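PDB 4GAX: amorpha-4,11-diene synthase from Artemisia annua, which probably catalyses the metal-dependent cyclisation of farnesyl diphosphate to sesquiterpenes such as amorpha-4,11-diene, here as an engineered alpha-bisabolol synthase mutant. Local coordinates for residues A[332-337]-A[343-348]; A[439-442]-A[447-450]; A[505-510]-A[524-529]. All blocks are in the same frame, centred on the assembly; numbering follows the deposited sequence.

Contact 1: A[332-337]-A[343-348]; sequences TEAIER and LDMIPE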
ATOM      1  N   THR A 332       6.315 -29.635   0.725  1.00 33.77           N
ATOM      2  CA  THR A 332       7.486 -28.778   0.561  1.00 35.95           C
ATOM      3  C   THR A 332       8.447 -29.288  -0.522  1.00 39.05           C
ATOM      4  O   THR A 332       8.982 -28.496  -1.299  1.00 37.34           O
ATOM      5  CB  THR A 332       8.263 -28.639   1.879  1.00 39.15           C
ATOM      6  OG1 THR A 332       7.406 -28.078   2.885  1.00 37.90           O
ATOM      7  CG2 THR A 332       9.494 -27.746   1.686  1.00 38.10           C
ATOM      8  N   GLU A 333       8.676 -30.598  -0.573  1.00 37.41           N
ATOM      9  CA  GLU A 333       9.559 -31.154  -1.602  1.00 42.86           C
ATOM     10  C   GLU A 333       8.908 -31.041  -2.979  1.00 35.89           C
ATOM     11  O   GLU A 333       9.586 -30.769  -3.976  1.00 38.56           O
ATOM     12  CB  GLU A 333       9.944 -32.607  -1.290  1.00 54.83           C
ATOM     13  CG  GLU A 333      10.807 -33.266  -2.364  1.00 69.36           C
ATOM     14  CD  GLU A 333      12.042 -32.445  -2.728  1.00 81.68           C
ATOM     15  OE1 GLU A 333      12.723 -31.941  -1.805  1.00 82.60           O
ATOM     16  OE2 GLU A 333      12.330 -32.301  -3.939  1.00 85.62           O
ATOM     17  N   ALA A 334       7.594 -31.242  -3.027  1.00 29.74           N
ATOM     18  CA  ALA A 334       6.843 -31.047  -4.261  1.00 35.52           C
ATOM     19  C   ALA A 334       6.978 -29.603  -4.763  1.00 27.11           C
ATOM     20  O   ALA A 334       7.056 -29.354  -5.971  1.00 29.77           O
ATOM     21  CB  ALA A 334       5.388 -31.402  -4.052  1.00 36.68           C
ATOM     22  N   ILE A 335       7.001 -28.647  -3.839  1.00 33.20           N
ATOM     23  CA  ILE A 335       7.175 -27.253  -4.242  1.00 33.39           C
ATOM     24  C   ILE A 335       8.603 -27.040  -4.753  1.00 32.03           C
ATOM     25  O   ILE A 335       8.805 -26.366  -5.766  1.00 30.70           O
ATOM     26  CB  ILE A 335       6.807 -26.266  -3.112  1.00 35.32           C
ATOM     27  CG1 ILE A 335       5.297 -26.293  -2.872  1.00 27.74           C
ATOM     28  CG2 ILE A 335       7.224 -24.827  -3.472  1.00 31.47           C
ATOM     29  CD1 ILE A 335       4.473 -25.637  -3.997  1.00 27.95           C
ATOM     30  N   GLU A 336       9.581 -27.646  -4.073  1.00 34.17           N
ATOM     31  CA  GLU A 336      10.975 -27.607  -4.525  1.00 37.47           C
ATOM     32  C   GLU A 336      11.111 -28.207  -5.918  1.00 38.22           C
ATOM     33  O   GLU A 336      11.879 -27.709  -6.746  1.00 35.01           O
ATOM     34  CB  GLU A 336      11.901 -28.365  -3.560  1.00 37.24           C
ATOM     35  CG  GLU A 336      12.052 -27.747  -2.178  1.00 40.11           C
ATOM     36  CD  GLU A 336      12.814 -26.427  -2.171  1.00 41.48           C
ATOM     37  OE1 GLU A 336      13.282 -25.974  -3.241  1.00 42.90           O
ATOM     38  OE2 GLU A 336      12.952 -25.835  -1.075  1.00 42.05           O
ATOM     39  N   ARG A 337      10.362 -29.280  -6.167  1.00 36.44           N
ATOM     40  CA  ARG A 337      10.402 -29.973  -7.450  1.00 44.37           C
ATOM     41  C   ARG A 337       9.777 -29.133  -8.561  1.00 39.22           C
ATOM     42  O   ARG A 337      10.268 -29.132  -9.688  1.00 36.65           O
ATOM     43  CB  ARG A 337       9.706 -31.333  -7.342  1.00 54.71           C
ATOM     44  CG  ARG A 337      10.429 -32.459  -8.058  1.00 66.94           C
ATOM     45  CD  ARG A 337       9.972 -33.817  -7.545  1.00 81.21           C
ATOM     46  NE  ARG A 337      10.861 -34.349  -6.515  1.00 88.98           N
ATOM     47  CZ  ARG A 337      11.852 -35.203  -6.760  1.00 90.99           C
ATOM     48  NH1 ARG A 337      12.074 -35.621  -8.000  1.00 85.35           N
ATOM     49  NH2 ARG A 337      12.617 -35.640  -5.766  1.00 91.42           N
ATOM     50  N   LEU A 343       2.784 -34.938  -9.122  1.00 39.01           N
ATOM     51  CA  LEU A 343       1.438 -34.870  -8.548  1.00 37.21           C
ATOM     52  C   LEU A 343       1.110 -36.166  -7.802  1.00 37.59           C
ATOM     53  O   LEU A 343       0.341 -36.172  -6.837  1.00 40.74           O
ATOM     54  CB  LEU A 343       0.422 -34.653  -9.666  1.00 42.81           C
ATOM     55  CG  LEU A 343      -0.930 -33.973  -9.429  1.00 51.80           C
ATOM     56  CD1 LEU A 343      -1.973 -34.976  -9.004  1.00 55.20           C
ATOM     57  CD2 LEU A 343      -0.843 -32.811  -8.433  1.00 47.37           C
ATOM     58  N   ASP A 344       1.710 -37.262  -8.252  1.00 29.09           N
ATOM     59  CA  ASP A 344       1.473 -38.580  -7.659  1.00 30.59           C
ATOM     60  C   ASP A 344       2.174 -38.766  -6.321  1.00 38.71           C
ATOM     61  O   ASP A 344       1.865 -39.705  -5.572  1.00 48.07           O
ATOM     62  CB  ASP A 344       1.940 -39.673  -8.615  1.00 36.97           C
ATOM     63  CG  ASP A 344       0.990 -39.872  -9.771  1.00 64.22           C
ATOM     64  OD1 ASP A 344      -0.226 -39.635  -9.585  1.00 65.26           O
ATOM     65  OD2 ASP A 344       1.457 -40.268 -10.862  1.00 77.72           O
ATOM     66  N   MET A 345       3.134 -37.899  -6.021  1.00 36.38           N
ATOM     67  CA  MET A 345       3.899 -38.052  -4.788  1.00 42.66           C
ATOM     68  C   MET A 345       3.217 -37.325  -3.622  1.00 42.43           C
ATOM     69  O   MET A 345       3.702 -37.348  -2.494  1.00 37.74           O
ATOM     70  CB  MET A 345       5.345 -37.554  -4.980  1.00 47.98           C
ATOM     71  CG  MET A 345       5.569 -36.086  -4.623  1.00 56.19           C
ATOM     72  SD  MET A 345       7.291 -35.536  -4.753  1.00104.24           S
ATOM     73  CE  MET A 345       7.410 -34.502  -3.290  1.00 52.98           C
ATOM     74  N   ILE A 346       2.062 -36.728  -3.898  1.00 42.78           N
ATOM     75  CA  ILE A 346       1.438 -35.764  -2.993  1.00 42.80           C
ATOM     76  C   ILE A 346       0.154 -36.272  -2.331  1.00 46.19           C
ATOM     77  O   ILE A 346      -0.684 -36.882  -2.996  1.00 36.86           O
ATOM     78  CB  ILE A 346       1.121 -34.478  -3.782  1.00 39.57           C
ATOM     79  CG1 ILE A 346       2.420 -33.860  -4.315  1.00 45.09           C
ATOM     80  CG2 ILE A 346       0.342 -33.489  -2.945  1.00 40.39           C
ATOM     81  CD1 ILE A 346       2.204 -32.644  -5.223  1.00 43.03           C
ATOM     82  N   PRO A 347      -0.004 -36.018  -1.015  1.00 50.76           N
ATOM     83  CA  PRO A 347      -1.239 -36.340  -0.279  1.00 48.29           C
ATOM     84  C   PRO A 347      -2.509 -35.873  -1.014  1.00 44.64           C
ATOM     85  O   PRO A 347      -2.543 -34.744  -1.522  1.00 37.04           O
ATOM     86  CB  PRO A 347      -1.071 -35.560   1.026  1.00 48.64           C
ATOM     87  CG  PRO A 347       0.400 -35.526   1.235  1.00 50.16           C
ATOM     88  CD  PRO A 347       1.017 -35.414  -0.140  1.00 47.87           C
ATOM     89  N   GLU A 348      -3.528 -36.733  -1.060  1.00 35.81           N
ATOM     90  CA  GLU A 348      -4.738 -36.508  -1.866  1.00 38.20           C
ATOM     91  C   GLU A 348      -5.350 -35.110  -1.754  1.00 38.69           C
ATOM     92  O   GLU A 348      -5.596 -34.447  -2.767  1.00 39.34           O
ATOM     93  CB  GLU A 348      -5.803 -37.561  -1.541  1.00 51.86           C
ATOM     94  CG  GLU A 348      -6.669 -37.954  -2.724  1.00 66.17           C
ATOM     95  CD  GLU A 348      -5.881 -38.681  -3.798  1.00 64.69           C
ATOM     96  OE1 GLU A 348      -6.277 -38.626  -4.980  1.00 66.31           O
ATOM     97  OE2 GLU A 348      -4.859 -39.307  -3.453  1.00 65.07           O
TER

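Contact 2: A[439-442]-A[447-450]; sequences FEWA and PLLR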
ATOM      1  N   PHE A 439      16.388  -7.472  -8.565  1.00 34.22           N
ATOM      2  CA  PHE A 439      16.393  -8.788  -7.932  1.00 33.22           C
ATOM      3  C   PHE A 439      17.558  -8.961  -6.978  1.00 33.45           C
ATOM      4  O   PHE A 439      17.411  -9.589  -5.929  1.00 35.36           O
ATOM      5  CB  PHE A 439      16.382  -9.907  -8.972  1.00 42.87           C
ATOM      6  CG  PHE A 439      15.007 -10.421  -9.276  1.00 31.97           C
ATOM      7  CD1 PHE A 439      14.315 -11.160  -8.329  1.00 31.74           C
ATOM      8  CD2 PHE A 439      14.406 -10.162 -10.495  1.00 33.22           C
ATOM      9  CE1 PHE A 439      13.041 -11.639  -8.597  1.00 32.30           C
ATOM     10  CE2 PHE A 439      13.146 -10.641 -10.770  1.00 29.42           C
ATOM     11  CZ  PHE A 439      12.462 -11.383  -9.817  1.00 32.70           C
ATOM     12  N   GLU A 440      18.719  -8.423  -7.345  1.00 23.56           N
ATOM     13  CA  GLU A 440      19.853  -8.412  -6.432  1.00 33.12           C
ATOM     14  C   GLU A 440      19.451  -7.712  -5.135  1.00 29.06           C
ATOM     15  O   GLU A 440      19.749  -8.189  -4.033  1.00 28.23           O
ATOM     16  CB  GLU A 440      21.057  -7.710  -7.068  1.00 43.31           C
ATOM     17  CG  GLU A 440      21.666  -8.454  -8.244  1.00 50.64           C
ATOM     18  CD  GLU A 440      22.703  -7.619  -8.984  1.00 65.47           C
ATOM     19  OE1 GLU A 440      22.899  -6.438  -8.610  1.00 70.85           O
ATOM     20  OE2 GLU A 440      23.320  -8.142  -9.940  1.00 67.14           O
ATOM     21  N   TRP A 441      18.776  -6.578  -5.265  1.00 33.47           N
ATOM     22  CA  TRP A 441      18.267  -5.871  -4.095  1.00 33.99           C
ATOM     23  C   TRP A 441      17.378  -6.791  -3.255  1.00 32.63           C
ATOM     24  O   TRP A 441      17.605  -6.972  -2.055  1.00 29.70           O
ATOM     25  CB  TRP A 441      17.476  -4.629  -4.515  1.00 28.08           C
ATOM     26  CG  TRP A 441      16.975  -3.865  -3.339  1.00 30.74           C
ATOM     27  CD1 TRP A 441      17.701  -3.033  -2.530  1.00 34.85           C
ATOM     28  CD2 TRP A 441      15.643  -3.862  -2.827  1.00 33.82           C
ATOM     29  NE1 TRP A 441      16.899  -2.516  -1.544  1.00 33.29           N
ATOM     30  CE2 TRP A 441      15.627  -3.004  -1.708  1.00 35.73           C
ATOM     31  CE3 TRP A 441      14.456  -4.501  -3.208  1.00 30.03           C
ATOM     32  CZ2 TRP A 441      14.475  -2.772  -0.965  1.00 27.54           C
ATOM     33  CZ3 TRP A 441      13.311  -4.265  -2.473  1.00 26.09           C
ATOM     34  CH2 TRP A 441      13.327  -3.408  -1.365  1.00 32.11           C
ATOM     35  N   ALA A 442      16.385  -7.382  -3.913  1.00 28.44           N
ATOM     36  CA  ALA A 442      15.457  -8.326  -3.286  1.00 31.27           C
ATOM     37  C   ALA A 442      16.145  -9.450  -2.518  1.00 31.70           C
ATOM     38  O   ALA A 442      15.718  -9.802  -1.416  1.00 35.79           O
ATOM     39  CB  ALA A 442      14.508  -8.911  -4.333  1.00 28.10           C
ATOM     40  N   PRO A 447      17.039  -3.789   4.425  1.00 23.73           N
ATOM     41  CA  PRO A 447      16.332  -3.343   5.633  1.00 27.54           C
ATOM     42  C   PRO A 447      14.846  -3.018   5.400  1.00 20.45           C
ATOM     43  O   PRO A 447      14.016  -3.257   6.286  1.00 26.34           O
ATOM     44  CB  PRO A 447      17.104  -2.086   6.031  1.00 34.67           C
ATOM     45  CG  PRO A 447      18.512  -2.389   5.595  1.00 32.85           C
ATOM     46  CD  PRO A 447      18.377  -3.176   4.307  1.00 30.44           C
ATOM     47  N   LEU A 448      14.513  -2.466   4.238  1.00 28.54           N
ATOM     48  CA  LEU A 448      13.133  -2.067   3.973  1.00 26.53           C
ATOM     49  C   LEU A 448      12.161  -3.259   4.074  1.00 27.94           C
ATOM     50  O   LEU A 448      11.073  -3.129   4.633  1.00 25.04           O
ATOM     51  CB  LEU A 448      13.019  -1.399   2.608  1.00 25.66           C
ATOM     52  CG  LEU A 448      11.622  -1.050   2.082  1.00 29.95           C
ATOM     53  CD1 LEU A 448      10.920  -0.054   3.002  1.00 30.28           C
ATOM     54  CD2 LEU A 448      11.713  -0.485   0.678  1.00 35.73           C
ATOM     55  N   LEU A 449      12.560  -4.415   3.552  1.00 24.55           N
ATOM     56  CA  LEU A 449      11.693  -5.593   3.602  1.00 32.00           C
ATOM     57  C   LEU A 449      11.666  -6.185   5.007  1.00 27.67           C
ATOM     58  O   LEU A 449      10.637  -6.685   5.462  1.00 26.43           O
ATOM     59  CB  LEU A 449      12.122  -6.641   2.572  1.00 26.39           C
ATOM     60  CG  LEU A 449      12.007  -6.168   1.116  1.00 29.62           C
ATOM     61  CD1 LEU A 449      12.398  -7.292   0.134  1.00 29.80           C
ATOM     62  CD2 LEU A 449      10.615  -5.657   0.820  1.00 27.15           C
ATOM     63  N   ARG A 450      12.802  -6.130   5.698  1.00 24.51           N
ATOM     64  CA  ARG A 450      12.863  -6.563   7.091  1.00 27.57           C
ATOM     65  C   ARG A 450      11.931  -5.720   7.947  1.00 29.02           C
ATOM     66  O   ARG A 450      11.233  -6.244   8.828  1.00 27.09           O
ATOM     67  CB  ARG A 450      14.287  -6.433   7.643  1.00 34.19           C
ATOM     68  CG  ARG A 450      14.483  -7.097   9.009  1.00 34.68           C
ATOM     69  CD  ARG A 450      15.744  -6.599   9.693  1.00 50.88           C
ATOM     70  NE  ARG A 450      16.838  -6.405   8.738  1.00 67.75           N
ATOM     71  CZ  ARG A 450      17.686  -5.378   8.760  1.00 72.31           C
ATOM     72  NH1 ARG A 450      17.573  -4.435   9.689  1.00 72.27           N
ATOM     73  NH2 ARG A 450      18.649  -5.291   7.848  1.00 69.33           N
TER

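Contact 3: A[505-510]-A[524-529]; sequences KDINRE and AVINLV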
ATOM      1  N   LYS A 505       9.020   5.457  10.682  1.00 20.44           N
ATOM      2  CA  LYS A 505      10.130   6.372  10.430  1.00 18.73           C
ATOM      3  C   LYS A 505      11.322   5.636   9.799  1.00 17.55           C
ATOM      4  O   LYS A 505      11.981   6.164   8.892  1.00 20.35           O
ATOM      5  CB  LYS A 505      10.537   7.114  11.718  1.00 20.95           C
ATOM      6  CG  LYS A 505       9.602   8.295  12.053  1.00 24.11           C
ATOM      7  CD  LYS A 505      10.030   9.061  13.314  1.00 28.53           C
ATOM      8  CE  LYS A 505       9.923   8.192  14.552  1.00 28.10           C
ATOM      9  NZ  LYS A 505      10.293   8.977  15.773  1.00 24.99           N
ATOM     10  N   ASP A 506      11.608   4.431  10.285  1.00 19.27           N
ATOM     11  CA  ASP A 506      12.675   3.616   9.700  1.00 21.00           C
ATOM     12  C   ASP A 506      12.370   3.329   8.235  1.00 20.52           C
ATOM     13  O   ASP A 506      13.252   3.376   7.368  1.00 22.68           O
ATOM     14  CB  ASP A 506      12.808   2.289  10.456  1.00 21.42           C
ATOM     15  CG  ASP A 506      13.496   2.447  11.794  1.00 30.78           C
ATOM     16  OD1 ASP A 506      14.392   3.318  11.909  1.00 27.17           O
ATOM     17  OD2 ASP A 506      13.143   1.693  12.730  1.00 37.29           O
ATOM     18  N   ILE A 507      11.110   3.027   7.958  1.00 19.29           N
ATOM     19  CA  ILE A 507      10.697   2.719   6.587  1.00 21.06           C
ATOM     20  C   ILE A 507      10.779   3.936   5.669  1.00 23.95           C
ATOM     21  O   ILE A 507      11.151   3.813   4.489  1.00 20.39           O
ATOM     22  CB  ILE A 507       9.281   2.116   6.578  1.00 21.58           C
ATOM     23  CG1 ILE A 507       9.353   0.690   7.138  1.00 27.46           C
ATOM     24  CG2 ILE A 507       8.700   2.094   5.168  1.00 20.48           C
ATOM     25  CD1 ILE A 507       8.054   0.209   7.732  1.00 24.40           C
ATOM     26  N   ASN A 508      10.425   5.110   6.190  1.00 21.49           N
ATOM     27  CA  ASN A 508      10.608   6.341   5.415  1.00 19.14           C
ATOM     28  C   ASN A 508      12.050   6.522   4.998  1.00 17.96           C
ATOM     29  O   ASN A 508      12.330   6.877   3.851  1.00 19.11           O
ATOM     30  CB  ASN A 508      10.141   7.582   6.190  1.00 20.61           C
ATOM     31  CG  ASN A 508       8.626   7.697   6.248  1.00 23.38           C
ATOM     32  OD1 ASN A 508       7.904   7.059   5.460  1.00 21.48           O
ATOM     33  ND2 ASN A 508       8.133   8.535   7.170  1.00 20.34           N
ATOM     34  N   ARG A 509      12.973   6.291   5.928  1.00 19.14           N
ATOM     35  CA  ARG A 509      14.401   6.455   5.608  1.00 20.40           C
ATOM     36  C   ARG A 509      14.814   5.499   4.490  1.00 19.61           C
ATOM     37  O   ARG A 509      15.468   5.908   3.528  1.00 22.23           O
ATOM     38  CB  ARG A 509      15.262   6.243   6.851  1.00 13.92           C
ATOM     39  CG  ARG A 509      16.787   6.422   6.641  1.00 24.32           C
ATOM     40  CD  ARG A 509      17.556   5.757   7.798  1.00 32.97           C
ATOM     41  NE  ARG A 509      17.068   4.387   7.990  1.00 52.74           N
ATOM     42  CZ  ARG A 509      16.714   3.850   9.157  1.00 51.71           C
ATOM     43  NH1 ARG A 509      16.810   4.543  10.286  1.00 44.84           N
ATOM     44  NH2 ARG A 509      16.266   2.603   9.188  1.00 49.58           N
ATOM     45  N   GLU A 510      14.416   4.232   4.593  1.00 16.36           N
ATOM     46  CA  GLU A 510      14.798   3.261   3.560  1.00 20.43           C
ATOM     47  C   GLU A 510      14.183   3.652   2.212  1.00 17.70           C
ATOM     48  O   GLU A 510      14.800   3.483   1.166  1.00 19.37           O
ATOM     49  CB  GLU A 510      14.376   1.835   3.952  1.00 20.05           C
ATOM     50  CG  GLU A 510      15.014   1.339   5.241  1.00 17.41           C
ATOM     51  CD  GLU A 510      16.534   1.342   5.188  1.00 32.56           C
ATOM     52  OE1 GLU A 510      17.114   0.968   4.131  1.00 23.15           O
ATOM     53  OE2 GLU A 510      17.151   1.717   6.212  1.00 33.00           O
ATOM     54  N   ALA A 524       5.342   0.619  -5.423  1.00 21.57           N
ATOM     55  CA  ALA A 524       4.530  -0.567  -5.129  1.00 20.54           C
ATOM     56  C   ALA A 524       4.853  -1.101  -3.745  1.00 21.86           C
ATOM     57  O   ALA A 524       3.953  -1.446  -2.991  1.00 22.01           O
ATOM     58  CB  ALA A 524       4.770  -1.669  -6.179  1.00 18.15           C
ATOM     59  N   VAL A 525       6.144  -1.196  -3.427  1.00 15.72           N
ATOM     60  CA  VAL A 525       6.557  -1.674  -2.119  1.00 15.97           C
ATOM     61  C   VAL A 525       5.992  -0.773  -1.019  1.00 19.79           C
ATOM     62  O   VAL A 525       5.448  -1.271  -0.042  1.00 20.84           O
ATOM     63  CB  VAL A 525       8.097  -1.764  -1.972  1.00 22.34           C
ATOM     64  CG1 VAL A 525       8.477  -2.033  -0.502  1.00 17.16           C
ATOM     65  CG2 VAL A 525       8.671  -2.874  -2.890  1.00 24.33           C
ATOM     66  N   ILE A 526       6.115   0.544  -1.175  1.00 18.15           N
ATOM     67  CA  ILE A 526       5.701   1.445  -0.102  1.00 16.69           C
ATOM     68  C   ILE A 526       4.181   1.382   0.086  1.00 15.63           C
ATOM     69  O   ILE A 526       3.688   1.496   1.209  1.00 18.89           O
ATOM     70  CB  ILE A 526       6.200   2.918  -0.290  1.00 22.37           C
ATOM     71  CG1 ILE A 526       6.096   3.694   1.026  1.00 21.79           C
ATOM     72  CG2 ILE A 526       5.399   3.686  -1.359  1.00 18.01           C
ATOM     73  CD1 ILE A 526       7.043   3.196   2.096  1.00 26.36           C
ATOM     74  N   ASN A 527       3.450   1.157  -1.004  1.00 14.44           N
ATOM     75  CA  ASN A 527       1.996   1.065  -0.907  1.00 16.14           C
ATOM     76  C   ASN A 527       1.636  -0.198  -0.132  1.00 18.69           C
ATOM     77  O   ASN A 527       0.771  -0.173   0.742  1.00 19.24           O
ATOM     78  CB  ASN A 527       1.342   1.049  -2.294  1.00 15.99           C
ATOM     79  CG  ASN A 527       1.432   2.390  -3.008  1.00 22.57           C
ATOM     80  OD1 ASN A 527       1.649   3.441  -2.378  1.00 17.32           O
ATOM     81  ND2 ASN A 527       1.257   2.362  -4.328  1.00 14.28           N
ATOM     82  N   LEU A 528       2.310  -1.305  -0.450  1.00 17.10           N
ATOM     83  CA  LEU A 528       2.053  -2.553   0.273  1.00 16.28           C
ATOM     84  C   LEU A 528       2.382  -2.419   1.759  1.00 21.38           C
ATOM     85  O   LEU A 528       1.713  -3.022   2.596  1.00 18.29           O
ATOM     86  CB  LEU A 528       2.819  -3.733  -0.341  1.00 15.04           C
ATOM     87  CG  LEU A 528       2.252  -4.182  -1.698  1.00 21.03           C
ATOM     88  CD1 LEU A 528       3.158  -5.233  -2.342  1.00 29.16           C
ATOM     89  CD2 LEU A 528       0.837  -4.735  -1.539  1.00 19.08           C
ATOM     90  N   VAL A 529       3.403  -1.637   2.097  1.00 16.41           N
ATOM     91  CA  VAL A 529       3.699  -1.403   3.524  1.00 19.50           C
ATOM     92  C   VAL A 529       2.592  -0.586   4.187  1.00 13.91           C
ATOM     93  O   VAL A 529       2.137  -0.914   5.281  1.00 20.50           O
ATOM     94  CB  VAL A 529       5.054  -0.656   3.721  1.00 23.64           C
ATOM     95  CG1 VAL A 529       5.275  -0.326   5.195  1.00 26.44           C
ATOM     96  CG2 VAL A 529       6.213  -1.500   3.203  1.00 24.16           C
TER

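Contact 1: A[332-337]-A[343-348]
The guanidinium of Arg337 meets Met345 at a slant, with the SD sulfur 4.2 Å from NE. From within its own helix, Arg337 is also approached by the carboxylate of Glu333, one turn back, but this ion pair is long, 3.6 Å from NE to OE2. NE is covered by the contact with the second segment and has no hydrogen-bond partner in the model.

Beyond the sulfur, the thioether bends at its last torsion (chi3 -139°) and delivers the methyl CE onto the helix surface. CE comes within 3.3 Å of Ala334 N and 3.8 Å of Ala334 CB, while the stem of Glu333 crosses the thioether at about a right angle, its CG 3.7 Å from CE. The small alanine lets the methyl come down close to the backbone. On the more buried side, Ile346 extends its chain (chi2 175°) so that CD1 reaches Ala334 CB at 3.6 Å. Tyr354 on helix 351-370 packs on Ile346 and hydrogen-bonds through OH to Ala334 O, bringing the next helix into the same cluster.

Here a short 3-10 segment and the loop after it fold back on the end of helix 325-337, a helix-loop-helix connection at the periphery of the all-helical class I terpene synthase fold.

Contact 2: A[439-442]-A[447-450]
Trp441 and the pair Leu448 and Leu449 meet across a three-residue turn between consecutive helices of the class I terpene synthase fold, where helix 436-443 gives way to helix 447-461. The indole swings out from its helix with CG anti to the backbone N (chi1 -178°), which carries the far end of the six-membered ring across to the second helix. Both leucines cross this ring obliquely. Leu448 brings the methyl CD2 to 3.9 Å from CH2, with CZ2 beside it, and Leu449 sets its branch point CG 3.9 Å from the same CH2, so that one ring carbon is shared by two successive side chains.

No hydrogen bond links the two segments; the two helices are joined here by apolar packing, with Tyr427 of helix 419-429 and Thr514 and Thr516 of a nearby loop also touching the indole. Putting an alanine in place of Trp441 would probably open a gap between the two helices and strip both leucines of the ring they pack on. The methyl CD1 of Leu449 ends 4.1 Å from Trp441 CZ3 and 4.4 Å from the carbonyl oxygen of Ala442.

Contact 3: A[505-510]-A[524-529]
Ile507 is the one side chain through which segment 505-510 touches segment 524-529, and it serves two partners that stand one turn apart: its branch methyl CG2 meets Ile526 and its terminal CD1 meets Val529. CG2 lies 3.7 Å from Ile526 CD1 as the two side chains cross, and is also near Val529 CG1. Ile507 CD1 and Val529 CG1 meet tip to tip at 3.8 Å. Ile526 can make its half of the contact because CG1 lies anti to the backbone N (chi1 -163°) and the chain then turns at chi2 (67°); the price is that CG2 sits between the backbone N and the carbonyl carbon.

The pairing joins two helices that follow one another in the class I terpene synthase fold, 489-513 and 519-535, which run here in roughly opposite directions and pack without a hydrogen bond between the segments. Tyr451 and Leu455 of helix 447-461 also press on Ile507.

Polar groups occupy other sides of helix 489-513. Arg509 grips Glu510 side-on, NE and NH2 each 3.2 Å from the single oxygen OE2; OE2 receives NH2 on its anti lone pair, whereas NE comes from above the carboxylate plane. Asp506 OD1 completes this salt-bridge network, 3.2 Å from Arg509 NH1, through weaker, bent bonds. The buried amide of Asn508 is hydrogen-bonded to Ser168 O, Arg170 O and Trp215 NE1.

In the fold
The three contacts follow one another in series along the chain, each closing before the next opens. Contact 1 stands apart at the periphery, with its centre about 29 Å from that of contact 2 and about 36 Å from that of contact 3. Contacts 2 and 3 lie deeper, their centres about 11 Å apart, and they touch: Leu448 of contact 2 packs on residues of contact 3, with its CD1 3.8 Å from Ile507 CG2 and its CD2 3.8 Å from Val525 CG1. Helix 447-461 thus bridges contact 2 to the pair 489-513 and 519-535 within the terpene synthase bundle, while contact 1 closes a separate peripheral connection.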